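Local coordinates for foldase protein PrsA 2 (Bacillus anthracis, PDB 6VJ4) that assists the extracellular folding of secreted proteins, is important for secretion of the protective antigen, and has peptidyl-prolyl cis-trans isomerase activity, at residues D50-V53 and Q54-K57; G72-D75 and E76-K80; S96-E99 and K100-K103; G133-F136 and E137-A140; P183-P187 and N188-I192. All coordinates share one frame; numbering follows the deposited sequence.

Contact 1 of 5, residues D50-V53 and Q54-K57; sequences DKEV and QKAK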
loop_
_atom_site.group_PDB
_atom_site.type_symbol
_atom_site.label_atom_id
_atom_site.label_comp_id
_atom_site.label_asym_id
_atom_site.label_seq_id
_atom_site.Cartn_x
_atom_site.Cartn_y
_atom_site.Cartn_z
ATOM N N ASP A 50 15.985 -14.479 16.325
ATOM C CA ASP A 50 17.435 -14.550 16.655
ATOM C C ASP A 50 17.888 -16.014 16.656
ATOM O O ASP A 50 19.001 -16.277 16.169
ATOM C CB ASP A 50 17.733 -13.845 17.982
ATOM C CG ASP A 50 17.484 -12.342 17.955
ATOM O OD1 ASP A 50 17.401 -11.776 16.843
ATOM O OD2 ASP A 50 17.364 -11.748 19.047
ATOM N N LYS A 51 17.054 -16.933 17.158
ATOM C CA LYS A 51 17.444 -18.369 17.175
ATOM C C LYS A 51 17.629 -18.865 15.737
ATOM O O LYS A 51 18.585 -19.628 15.495
ATOM C CB LYS A 51 16.413 -19.220 17.926
ATOM C CG LYS A 51 16.623 -20.725 17.805
ATOM C CD LYS A 51 15.888 -21.551 18.845
ATOM C CE LYS A 51 16.459 -21.394 20.239
ATOM N NZ LYS A 51 15.754 -22.248 21.225
ATOM N N GLU A 52 16.752 -18.442 14.822
ATOM C CA GLU A 52 16.854 -18.882 13.404
ATOM C C GLU A 52 18.102 -18.239 12.784
ATOM O O GLU A 52 18.752 -18.900 11.954
ATOM C CB GLU A 52 15.577 -18.519 12.639
ATOM C CG GLU A 52 15.475 -19.163 11.264
ATOM C CD GLU A 52 15.313 -20.676 11.264
ATOM O OE1 GLU A 52 15.049 -21.244 12.343
ATOM O OE2 GLU A 52 15.456 -21.283 10.182
ATOM N N VAL A 53 18.419 -17.002 13.187
ATOM C CA VAL A 53 19.629 -16.287 12.671
ATOM C C VAL A 53 20.882 -17.032 13.144
ATOM O O VAL A 53 21.790 -17.232 12.315
ATOM C CB VAL A 53 19.674 -14.812 13.120
ATOM C CG1 VAL A 53 21.058 -14.208 12.931
ATOM C CG2 VAL A 53 18.619 -13.960 12.424
ATOM N N GLN A 54 20.923 -17.415 14.427
ATOM C CA GLN A 54 22.098 -18.124 15.009
ATOM C C GLN A 54 22.266 -19.496 14.349
ATOM O O GLN A 54 23.423 -19.929 14.181
ATOM C CB GLN A 54 21.943 -18.281 16.524
ATOM C CG GLN A 54 21.919 -16.957 17.275
ATOM C CD GLN A 54 23.177 -16.147 17.073
ATOM O OE1 GLN A 54 24.224 -16.662 16.682
ATOM N NE2 GLN A 54 23.083 -14.858 17.355
ATOM N N LYS A 55 21.157 -20.146 13.989
ATOM C CA LYS A 55 21.225 -21.483 13.347
ATOM C C LYS A 55 21.959 -21.335 12.005
ATOM O O LYS A 55 22.674 -22.274 11.616
ATOM C CB LYS A 55 19.810 -22.059 13.206
ATOM C CG LYS A 55 19.738 -23.575 13.083
ATOM C CD LYS A 55 18.326 -24.129 13.071
ATOM C CE LYS A 55 17.527 -23.718 11.853
ATOM N NZ LYS A 55 16.215 -24.406 11.806
ATOM N N ALA A 56 21.816 -20.175 11.354
ATOM C CA ALA A 56 22.489 -19.910 10.059
ATOM C C ALA A 56 23.967 -19.560 10.298
ATOM O O ALA A 56 24.803 -19.943 9.451
ATOM C CB ALA A 56 21.773 -18.807 9.318
ATOM N N LYS A 57 24.276 -18.869 11.405
ATOM C CA LYS A 57 25.682 -18.477 11.717
ATOM C C LYS A 57 26.527 -19.723 12.003
ATOM O O LYS A 57 27.633 -19.824 11.437
ATOM C CB LYS A 57 25.753 -17.518 12.908
ATOM C CG LYS A 57 25.338 -16.086 12.611
ATOM C CD LYS A 57 25.565 -15.165 13.778
ATOM C CE LYS A 57 25.176 -13.734 13.481
ATOM N NZ LYS A 57 25.371 -12.867 14.666
#

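Contact 2 of 5, residues G72-D75 and E76-K80; sequences GLKD and EADFK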
loop_
_atom_site.group_PDB
_atom_site.type_symbol
_atom_site.label_atom_id
_atom_site.label_comp_id
_atom_site.label_asym_id
_atom_site.label_seq_id
_atom_site.Cartn_x
_atom_site.Cartn_y
_atom_site.Cartn_z
ATOM N N GLY A 72 22.735 -12.121 -1.884
ATOM C CA GLY A 72 22.267 -10.780 -2.286
ATOM C C GLY A 72 21.617 -10.046 -1.128
ATOM O O GLY A 72 20.558 -9.426 -1.347
ATOM N N LEU A 73 22.232 -10.129 0.057
ATOM C CA LEU A 73 21.743 -9.454 1.291
ATOM C C LEU A 73 22.701 -8.314 1.658
ATOM O O LEU A 73 23.926 -8.547 1.665
ATOM C CB LEU A 73 21.647 -10.495 2.411
ATOM C CG LEU A 73 20.441 -11.432 2.333
ATOM C CD1 LEU A 73 20.742 -12.776 2.979
ATOM C CD2 LEU A 73 19.213 -10.788 2.960
ATOM N N LYS A 74 22.140 -7.141 1.974
ATOM C CA LYS A 74 22.917 -5.915 2.312
ATOM C C LYS A 74 23.875 -6.209 3.473
ATOM O O LYS A 74 25.100 -6.095 3.278
ATOM C CB LYS A 74 21.969 -4.787 2.730
ATOM C CG LYS A 74 20.768 -4.555 1.822
ATOM C CD LYS A 74 21.036 -3.711 0.600
ATOM C CE LYS A 74 19.816 -3.628 -0.292
ATOM N NZ LYS A 74 19.941 -2.558 -1.308
ATOM N N ASP A 75 23.312 -6.550 4.637
ATOM C CA ASP A 75 24.085 -6.852 5.871
ATOM C C ASP A 75 23.273 -7.827 6.736
ATOM O O ASP A 75 22.253 -8.354 6.234
ATOM C CB ASP A 75 24.455 -5.561 6.610
ATOM C CG ASP A 75 23.277 -4.646 6.909
ATOM O OD1 ASP A 75 22.126 -5.059 6.655
ATOM O OD2 ASP A 75 23.522 -3.519 7.382
ATOM N N GLU A 76 23.698 -8.047 7.985
ATOM C CA GLU A 76 23.006 -9.008 8.888
ATOM C C GLU A 76 21.609 -8.482 9.248
ATOM O O GLU A 76 20.718 -9.317 9.484
ATOM C CB GLU A 76 23.849 -9.273 10.135
ATOM C CG GLU A 76 23.187 -10.219 11.119
ATOM C CD GLU A 76 24.071 -10.648 12.276
ATOM O OE1 GLU A 76 23.519 -11.087 13.302
ATOM O OE2 GLU A 76 25.310 -10.561 12.139
ATOM N N ALA A 77 21.434 -7.158 9.291
ATOM C CA ALA A 77 20.113 -6.557 9.599
ATOM C C ALA A 77 19.108 -6.954 8.511
ATOM O O ALA A 77 17.953 -7.275 8.864
ATOM C CB ALA A 77 20.234 -5.056 9.716
ATOM N N ASP A 78 19.537 -6.923 7.242
ATOM C CA ASP A 78 18.679 -7.311 6.088
ATOM C C ASP A 78 18.283 -8.783 6.252
ATOM O O ASP A 78 17.080 -9.086 6.140
ATOM C CB ASP A 78 19.399 -7.072 4.756
ATOM C CG ASP A 78 18.543 -7.305 3.520
ATOM O OD1 ASP A 78 17.302 -7.342 3.660
ATOM O OD2 ASP A 78 19.125 -7.447 2.423
ATOM N N PHE A 79 19.268 -9.645 6.534
ATOM C CA PHE A 79 19.047 -11.102 6.734
ATOM C C PHE A 79 17.986 -11.319 7.825
ATOM O O PHE A 79 16.986 -12.024 7.565
ATOM C CB PHE A 79 20.383 -11.782 7.053
ATOM C CG PHE A 79 20.309 -13.263 7.322
ATOM C CD1 PHE A 79 19.954 -14.150 6.315
ATOM C CD2 PHE A 79 20.654 -13.778 8.562
ATOM C CE1 PHE A 79 19.896 -15.514 6.559
ATOM C CE2 PHE A 79 20.607 -15.145 8.801
ATOM C CZ PHE A 79 20.227 -16.010 7.800
ATOM N N LYS A 80 18.190 -10.707 8.997
ATOM C CA LYS A 80 17.247 -10.830 10.143
ATOM C C LYS A 80 15.833 -10.451 9.684
ATOM O O LYS A 80 14.891 -11.221 9.979
ATOM C CB LYS A 80 17.709 -9.952 11.312
ATOM C CG LYS A 80 16.841 -10.040 12.560
ATOM C CD LYS A 80 17.318 -9.197 13.722
ATOM C CE LYS A 80 16.375 -9.267 14.907
ATOM N NZ LYS A 80 16.844 -8.439 16.043
#

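Contact 3 of 5, residues S96-E99 and K100-K103; sequences SVTE and KDVK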
loop_
_atom_site.group_PDB
_atom_site.type_symbol
_atom_site.label_atom_id
_atom_site.label_comp_id
_atom_site.label_asym_id
_atom_site.label_seq_id
_atom_site.Cartn_x
_atom_site.Cartn_y
_atom_site.Cartn_z
ATOM N N SER A 96 -3.546 -20.571 7.798
ATOM C CA SER A 96 -4.461 -20.583 6.622
ATOM C C SER A 96 -5.230 -21.911 6.558
ATOM O O SER A 96 -6.249 -21.978 5.845
ATOM C CB SER A 96 -3.706 -20.378 5.335
ATOM O OG SER A 96 -3.027 -21.566 4.950
ATOM N N VAL A 97 -4.748 -22.935 7.255
ATOM C CA VAL A 97 -5.412 -24.275 7.189
ATOM C C VAL A 97 -6.544 -24.298 8.216
ATOM O O VAL A 97 -6.258 -24.309 9.436
ATOM C CB VAL A 97 -4.414 -25.429 7.389
ATOM C CG1 VAL A 97 -5.102 -26.786 7.308
ATOM C CG2 VAL A 97 -3.269 -25.363 6.386
ATOM N N THR A 98 -7.781 -24.293 7.725
ATOM C CA THR A 98 -8.989 -24.279 8.591
ATOM C C THR A 98 -9.487 -25.710 8.802
ATOM O O THR A 98 -9.109 -26.597 8.023
ATOM C CB THR A 98 -10.100 -23.431 7.960
ATOM O OG1 THR A 98 -10.520 -24.106 6.775
ATOM C CG2 THR A 98 -9.661 -22.019 7.632
ATOM N N GLU A 99 -10.311 -25.916 9.826
ATOM C CA GLU A 99 -10.898 -27.251 10.084
ATOM C C GLU A 99 -11.667 -27.677 8.829
ATOM O O GLU A 99 -11.650 -28.876 8.519
ATOM C CB GLU A 99 -11.806 -27.208 11.317
ATOM C CG GLU A 99 -12.370 -28.569 11.714
ATOM C CD GLU A 99 -11.353 -29.596 12.202
ATOM O OE1 GLU A 99 -10.207 -29.198 12.516
ATOM O OE2 GLU A 99 -11.713 -30.793 12.280
ATOM N N LYS A 100 -12.324 -26.724 8.154
ATOM C CA LYS A 100 -13.056 -27.046 6.893
ATOM C C LYS A 100 -12.064 -27.560 5.839
ATOM O O LYS A 100 -12.388 -28.550 5.150
ATOM C CB LYS A 100 -13.811 -25.833 6.350
ATOM C CG LYS A 100 -14.352 -26.022 4.937
ATOM C CD LYS A 100 -15.400 -25.013 4.523
ATOM C CE LYS A 100 -15.847 -25.204 3.087
ATOM N NZ LYS A 100 -16.349 -26.579 2.848
ATOM N N ASP A 101 -10.897 -26.919 5.722
ATOM C CA ASP A 101 -9.862 -27.389 4.763
ATOM C C ASP A 101 -9.492 -28.834 5.114
ATOM O O ASP A 101 -9.359 -29.654 4.188
ATOM C CB ASP A 101 -8.598 -26.526 4.794
ATOM C CG ASP A 101 -8.755 -25.126 4.216
ATOM O OD1 ASP A 101 -9.590 -24.955 3.313
ATOM O OD2 ASP A 101 -8.019 -24.208 4.672
ATOM N N VAL A 102 -9.304 -29.129 6.402
ATOM C CA VAL A 102 -8.927 -30.522 6.780
ATOM C C VAL A 102 -10.068 -31.468 6.378
ATOM O O VAL A 102 -9.782 -32.475 5.701
ATOM C CB VAL A 102 -8.560 -30.610 8.265
ATOM C CG1 VAL A 102 -8.281 -32.041 8.708
ATOM C CG2 VAL A 102 -7.366 -29.710 8.552
ATOM N N LYS A 103 -11.309 -31.128 6.731
ATOM C CA LYS A 103 -12.459 -31.999 6.384
ATOM C C LYS A 103 -12.577 -32.142 4.863
ATOM O O LYS A 103 -12.909 -33.233 4.429
ATOM C CB LYS A 103 -13.778 -31.452 6.939
ATOM C CG LYS A 103 -13.896 -31.455 8.452
ATOM C CD LYS A 103 -15.280 -31.045 8.933
ATOM C CE LYS A 103 -15.371 -30.900 10.435
ATOM N NZ LYS A 103 -14.944 -32.137 11.131
#

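Contact 4 of 5, residues G133-F136 and E137-A140; sequences GASF and EELA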
loop_
_atom_site.group_PDB
_atom_site.type_symbol
_atom_site.label_atom_id
_atom_site.label_comp_id
_atom_site.label_asym_id
_atom_site.label_seq_id
_atom_site.Cartn_x
_atom_site.Cartn_y
_atom_site.Cartn_z
ATOM N N GLY A 133 -12.071 -50.992 -26.486
ATOM C CA GLY A 133 -11.188 -52.008 -25.872
ATOM C C GLY A 133 -9.701 -51.735 -26.082
ATOM O O GLY A 133 -8.884 -52.543 -25.605
ATOM N N ALA A 134 -9.361 -50.662 -26.793
ATOM C CA ALA A 134 -7.937 -50.328 -27.001
ATOM C C ALA A 134 -7.192 -50.301 -25.662
ATOM O O ALA A 134 -7.786 -49.885 -24.633
ATOM C CB ALA A 134 -7.835 -48.990 -27.698
ATOM N N SER A 135 -5.903 -50.664 -25.677
ATOM C CA SER A 135 -5.084 -50.661 -24.439
ATOM C C SER A 135 -4.887 -49.233 -23.890
ATOM O O SER A 135 -4.305 -48.386 -24.621
ATOM C CB SER A 135 -3.733 -51.277 -24.675
ATOM O OG SER A 135 -2.894 -51.040 -23.545
ATOM N N PHE A 136 -5.330 -48.998 -22.655
ATOM C CA PHE A 136 -5.083 -47.697 -21.977
ATOM C C PHE A 136 -3.574 -47.454 -21.840
ATOM O O PHE A 136 -3.063 -46.346 -22.164
ATOM C CB PHE A 136 -5.776 -47.678 -20.615
ATOM C CG PHE A 136 -5.853 -46.309 -20.010
ATOM C CD1 PHE A 136 -4.722 -45.684 -19.506
ATOM C CD2 PHE A 136 -7.062 -45.627 -19.972
ATOM C CE1 PHE A 136 -4.795 -44.402 -18.980
ATOM C CE2 PHE A 136 -7.125 -44.352 -19.437
ATOM C CZ PHE A 136 -5.998 -43.743 -18.955
ATOM N N GLU A 137 -2.851 -48.489 -21.423
ATOM C CA GLU A 137 -1.396 -48.320 -21.175
ATOM C C GLU A 137 -0.675 -47.981 -22.482
ATOM O O GLU A 137 0.209 -47.086 -22.474
ATOM C CB GLU A 137 -0.877 -49.578 -20.483
ATOM C CG GLU A 137 -1.515 -49.788 -19.102
ATOM C CD GLU A 137 -3.037 -49.976 -19.014
ATOM O OE1 GLU A 137 -3.594 -50.774 -19.794
ATOM O OE2 GLU A 137 -3.680 -49.312 -18.143
ATOM N N GLU A 138 -0.991 -48.688 -23.560
ATOM C CA GLU A 138 -0.277 -48.418 -24.833
ATOM C C GLU A 138 -0.664 -47.038 -25.372
ATOM O O GLU A 138 0.227 -46.351 -25.953
ATOM C CB GLU A 138 -0.514 -49.552 -25.838
ATOM C CG GLU A 138 0.119 -50.856 -25.390
ATOM C CD GLU A 138 1.632 -50.791 -25.250
ATOM O OE1 GLU A 138 2.273 -50.131 -26.087
ATOM O OE2 GLU A 138 2.164 -51.352 -24.274
ATOM N N LEU A 139 -1.937 -46.651 -25.269
ATOM C CA LEU A 139 -2.314 -45.298 -25.754
ATOM C C LEU A 139 -1.636 -44.234 -24.896
ATOM O O LEU A 139 -1.262 -43.200 -25.444
ATOM C CB LEU A 139 -3.830 -45.100 -25.722
ATOM C CG LEU A 139 -4.597 -45.473 -26.969
ATOM C CD1 LEU A 139 -6.083 -45.308 -26.699
ATOM C CD2 LEU A 139 -4.165 -44.623 -28.170
ATOM N N ALA A 140 -1.465 -44.482 -23.606
ATOM C CA ALA A 140 -0.791 -43.487 -22.757
ATOM C C ALA A 140 0.676 -43.377 -23.178
ATOM O O ALA A 140 1.194 -42.263 -23.263
ATOM C CB ALA A 140 -0.902 -43.871 -21.309
#

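Contact 5 of 5, residues P183-P187 and N188-I192; sequences PVQSP and NGYHI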
loop_
_atom_site.group_PDB
_atom_site.type_symbol
_atom_site.label_atom_id
_atom_site.label_comp_id
_atom_site.label_asym_id
_atom_site.label_seq_id
_atom_site.Cartn_x
_atom_site.Cartn_y
_atom_site.Cartn_z
ATOM N N PRO A 183 -13.315 -36.446 -21.337
ATOM C CA PRO A 183 -12.234 -35.473 -21.211
ATOM C C PRO A 183 -12.493 -34.502 -20.065
ATOM O O PRO A 183 -13.611 -33.991 -19.935
ATOM C CB PRO A 183 -12.239 -34.742 -22.562
ATOM C CG PRO A 183 -12.824 -35.788 -23.503
ATOM C CD PRO A 183 -13.923 -36.427 -22.682
ATOM N N VAL A 184 -11.475 -34.353 -19.230
ATOM C CA VAL A 184 -11.499 -33.456 -18.052
ATOM C C VAL A 184 -10.535 -32.309 -18.307
ATOM O O VAL A 184 -9.313 -32.570 -18.398
ATOM C CB VAL A 184 -11.117 -34.228 -16.776
ATOM C CG1 VAL A 184 -11.073 -33.305 -15.573
ATOM C CG2 VAL A 184 -12.052 -35.403 -16.554
ATOM N N GLN A 185 -11.063 -31.088 -18.355
ATOM C CA GLN A 185 -10.183 -29.928 -18.594
ATOM C C GLN A 185 -9.489 -29.541 -17.297
ATOM O O GLN A 185 -10.145 -29.562 -16.228
ATOM C CB GLN A 185 -10.957 -28.737 -19.145
ATOM C CG GLN A 185 -10.035 -27.637 -19.642
ATOM C CD GLN A 185 -10.805 -26.444 -20.138
ATOM O OE1 GLN A 185 -11.832 -26.072 -19.575
ATOM N NE2 GLN A 185 -10.290 -25.814 -21.179
ATOM N N SER A 186 -8.191 -29.297 -17.396
ATOM C CA SER A 186 -7.410 -28.771 -16.249
ATOM C C SER A 186 -6.443 -27.741 -16.815
ATOM O O SER A 186 -6.346 -27.580 -18.035
ATOM C CB SER A 186 -6.684 -29.860 -15.503
ATOM O OG SER A 186 -5.441 -30.125 -16.120
ATOM N N PRO A 187 -5.720 -26.980 -15.966
ATOM C CA PRO A 187 -4.752 -26.011 -16.471
ATOM C C PRO A 187 -3.661 -26.684 -17.319
ATOM O O PRO A 187 -3.024 -26.005 -18.081
ATOM C CB PRO A 187 -4.170 -25.376 -15.193
ATOM C CG PRO A 187 -5.235 -25.613 -14.140
ATOM C CD PRO A 187 -5.845 -26.953 -14.501
ATOM N N ASN A 188 -3.504 -28.003 -17.175
ATOM C CA ASN A 188 -2.460 -28.792 -17.889
ATOM C C ASN A 188 -2.961 -29.241 -19.276
ATOM O O ASN A 188 -2.127 -29.596 -20.130
ATOM C CB ASN A 188 -2.048 -29.991 -17.028
ATOM C CG ASN A 188 -1.613 -29.584 -15.635
ATOM O OD1 ASN A 188 -1.988 -30.214 -14.648
ATOM N ND2 ASN A 188 -0.867 -28.498 -15.542
ATOM N N GLY A 189 -4.273 -29.215 -19.510
ATOM C CA GLY A 189 -4.828 -29.642 -20.812
ATOM C C GLY A 189 -6.074 -30.485 -20.598
ATOM O O GLY A 189 -6.859 -30.132 -19.716
ATOM N N TYR A 190 -6.241 -31.569 -21.363
ATOM C CA TYR A 190 -7.423 -32.439 -21.178
ATOM C C TYR A 190 -6.948 -33.816 -20.752
ATOM O O TYR A 190 -6.039 -34.384 -21.411
ATOM C CB TYR A 190 -8.254 -32.568 -22.459
ATOM C CG TYR A 190 -8.943 -31.293 -22.831
ATOM C CD1 TYR A 190 -10.190 -30.982 -22.318
ATOM C CD2 TYR A 190 -8.323 -30.380 -23.670
ATOM C CE1 TYR A 190 -10.818 -29.786 -22.643
ATOM C CE2 TYR A 190 -8.936 -29.184 -24.001
ATOM C CZ TYR A 190 -10.181 -28.883 -23.476
ATOM O OH TYR A 190 -10.783 -27.703 -23.806
ATOM N N HIS A 191 -7.609 -34.371 -19.730
ATOM C CA HIS A 191 -7.216 -35.683 -19.193
ATOM C C HIS A 191 -8.290 -36.719 -19.463
ATOM O O HIS A 191 -9.484 -36.380 -19.394
ATOM C CB HIS A 191 -7.062 -35.674 -17.658
ATOM C CG HIS A 191 -6.152 -34.640 -17.112
ATOM N ND1 HIS A 191 -4.863 -34.938 -16.705
ATOM C CD2 HIS A 191 -6.328 -33.320 -16.892
ATOM C CE1 HIS A 191 -4.284 -33.848 -16.267
ATOM N NE2 HIS A 191 -5.155 -32.832 -16.373
ATOM N N ILE A 192 -7.846 -37.907 -19.835
ATOM C CA ILE A 192 -8.733 -39.085 -19.790
ATOM C C ILE A 192 -8.231 -39.846 -18.565
ATOM O O ILE A 192 -7.029 -40.194 -18.518
ATOM C CB ILE A 192 -8.704 -39.910 -21.072
ATOM C CG1 ILE A 192 -9.209 -39.084 -22.258
ATOM C CG2 ILE A 192 -9.523 -41.163 -20.886
ATOM C CD1 ILE A 192 -10.641 -38.618 -22.129
#

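Contact 1 of 5, residues D50-V53 and Q54-K57
E52 and K55 both place CG anti to the backbone N (chi1 -169° and -157°), and each chain then bends, E52 at chi2 and K55 at chi3, which brings carboxylate and ammonium together one helical turn apart. The two side chains cross obliquely. OE1 of E52 lies 3.4 Å from NZ of K55, a salt bridge whose hydrogen bond is weak; the carboxylate has a second cation in K86, which reaches OE2. A glutamate paired with two lysines would probably keep its negative charge.

One residue on, V53 and K57 illustrate the i to i+4 case. They run side by side in the same direction, and CG1 of V53 comes within 4.2 Å of CE of K57, so the aliphatic part of the lysine lies along the valine while its NZ travels on to E76. Beneath these side chains runs the alpha-helical ladder. N of Q54 donates to O of D50 at 2.8 Å and N of K57 to O of V53 at 3.1 Å. CG of Q54 also packs on O of D50, at 3.2 Å.

All eight residues belong to helix 46-60. E52 and V53 touch I83 of helix 76-95, A56 meets F79 of that helix, and A56 and K57 both rest on F64 of helix 64-70.

Contact 2 of 5, residues G72-D75 and E76-K80
OD2 of D78 is the atom round which the turn before helix 76-95 gathers. N of K74 donates to it at 3.1 Å, with an angle of 162° at the hydrogen, and the bond falls on the anti lone pair of OD2, the one turned away from OD1. Two aliphatic groups flank the same oxygen: CD2 of L73 and CG of K74, each 3.4 Å away. D78 reaches back to them because its carboxylate stands opposite its own N about the first torsion (chi1 -174°).

D75 is the N-cap. It accepts the N-H of D78 on OD1 at 3.2 Å, nearly along the C-O axis, while its backbone O takes N of F79 at 3.3 Å. Each aspartate carboxylate thus receives one backbone N-H, D75 from the helix and D78 from the loop. CD1 of L73 touches CD1 of F79 at 3.7 Å, and the F79 ring meets F64 edge-to-face. G72, with positive phi, ends the preceding helix in a Schellman motif.

Chemically, the positive end of the helix dipole would tend to stabilise both carboxylates as anions, whereas their mutual repulsion, with OD1 of D75 5.7 Å from OD2 of D78, would partly oppose this; the more distant ammonium of K74 could ease it.

Contact 3 of 5, residues S96-E99 and K100-K103
The carboxylate of D101 is met from above its plane, not at its rim: N of T98 approaches OD2 from 38° out of that plane. The bond from N of T98 to OD2 of D101 is nonetheless almost straight, 3.1 Å long with 175° at the hydrogen. In return, OG1 of T98 accepts N of D101 at 3.0 Å. This reciprocal pair is a capping box, with T98 as the N-cap of helix 99-104. The threonine hydroxyl sits between its own N and carbonyl carbon (chi1 67°), a rotation that turns it onto the first helical turn. OD2 of D101 also has a long, weak ion pair with R219.

Backbone bonds continue the turn, N of V102 to O of T98 at 3.0 Å and N of K103 to O of E99 at 2.9 Å. E99 and K103 form a long salt bridge, OE2 to NZ 3.7 Å, but the firmer partner of that oxygen is the hydroxyl of Y204. CG1 of V97 touches CG2 of V102 at 3.9 Å, the two valines crossing at about a right angle.

Residues 96-98 link helix 76-95 to helix 99-104. Helix 204-220 borders the join: V97 packs on R219, V102 on I211 and Y204, and R212 donates to the carbonyl of V97.

Contact 4 of 5, residues G133-F136 and E137-A140
S135 is the N-cap of helix 136-143, and its OG accepts the N-H of E138 at 3.0 Å in a nearly straight bond, 170° at the hydrogen. The serine hydroxyl is anti to the backbone N (chi1 170°), pointed at the N-H of E138. The ladder begins at the same residue: O of S135 takes N of L139 at 3.0 Å, and O of F136 takes N of A140 at 2.8 Å.

Around this polar centre the side chains close in. CG of E138 lies against OG of S135 at 3.5 Å, although its carboxylate pairs with K141. E137 folds back over the start of the helix; the E137 and F136 side chains cross at about a right angle, yet carboxylate and ring planes lie only 31° apart. OE2 of E137 comes 3.6 Å from CB of F136, and the charge itself is answered by K194. F136 is buried against S113 and I115 of strand 110-117 and L130 of helix 120-131. That preceding helix ends in a Schellman motif at G133, so one short loop closes a helix and caps the next.

CD1 of L139 reaches CB of A134 at 4.2 Å.

Contact 5 of 5, residues P183-P187 and N188-I192
Across the hairpin, S186 and H191 make the closest side-chain bond, OG to NE2 at 2.7 Å; either atom could be the donor. OG lies at the edge of the imidazole, in its plane, and also accepts N of N188 at 3.1 Å, so one hydroxyl ties the turn to the strand. A chi1 of 85° swings OG of S186 in over its own backbone, within range of both partners. The far ring nitrogen, ND1, is hydrogen-bonded to ND1 of H114, and F168 meets the imidazole edge-to-face; the histidine is therefore fixed at both nitrogens.

Backbone bonds set the register. V184 and H191 form a hydrogen-bonded antiparallel pair, N of V184 to O of H191 and N of H191 to O of V184 each 2.8 Å. Q185 and Y190 follow as a non-hydrogen-bonded pair, then S186 and G189 as a hydrogen-bonded one. N of S186 donates to O of G189 at 2.8 Å, whereas N of G189 reaches O of S186 from well above the carbonyl plane.

Packing occupies the Q185 and Y190 face. The glutamine chain runs alongside the tyrosine, CB of Q185 3.7 Å from CE1 of Y190, its amide turned only 15° from the ring plane. Nearer the open end, CG of P183 touches CD1 of I192 at 3.8 Å.

A type I turn from S186 to G189 joins the strands. They form a hairpin whose strand 184-186 lies at the edge of the antiparallel sheet in the PpiC-type (parvulin) domain, and the interlinked H191 and H114 recall the paired histidines of parvulin active sites.

How the contacts relate
Contacts 1 and 2 touch directly although helix 64-70 comes between them in the chain: NZ of K57 and OE1 of E76 form a salt bridge of 2.9 Å, and CB of A56 meets CZ of F79 at 3.5 Å. Contact 3 lies farther along, its centre about 31 Å from that of contact 1 and 27 Å from that of contact 5. Contacts 4 and 5 share the PpiC-type domain, touching where CZ of F136 packs on O of I192, their centres about 18 Å apart. Contact 5 supplies H191, which with H114 is consistent with the histidine pair of parvulin active sites. Of the three helix starts, in contacts 2, 3 and 4, that of contact 3 is the capping box.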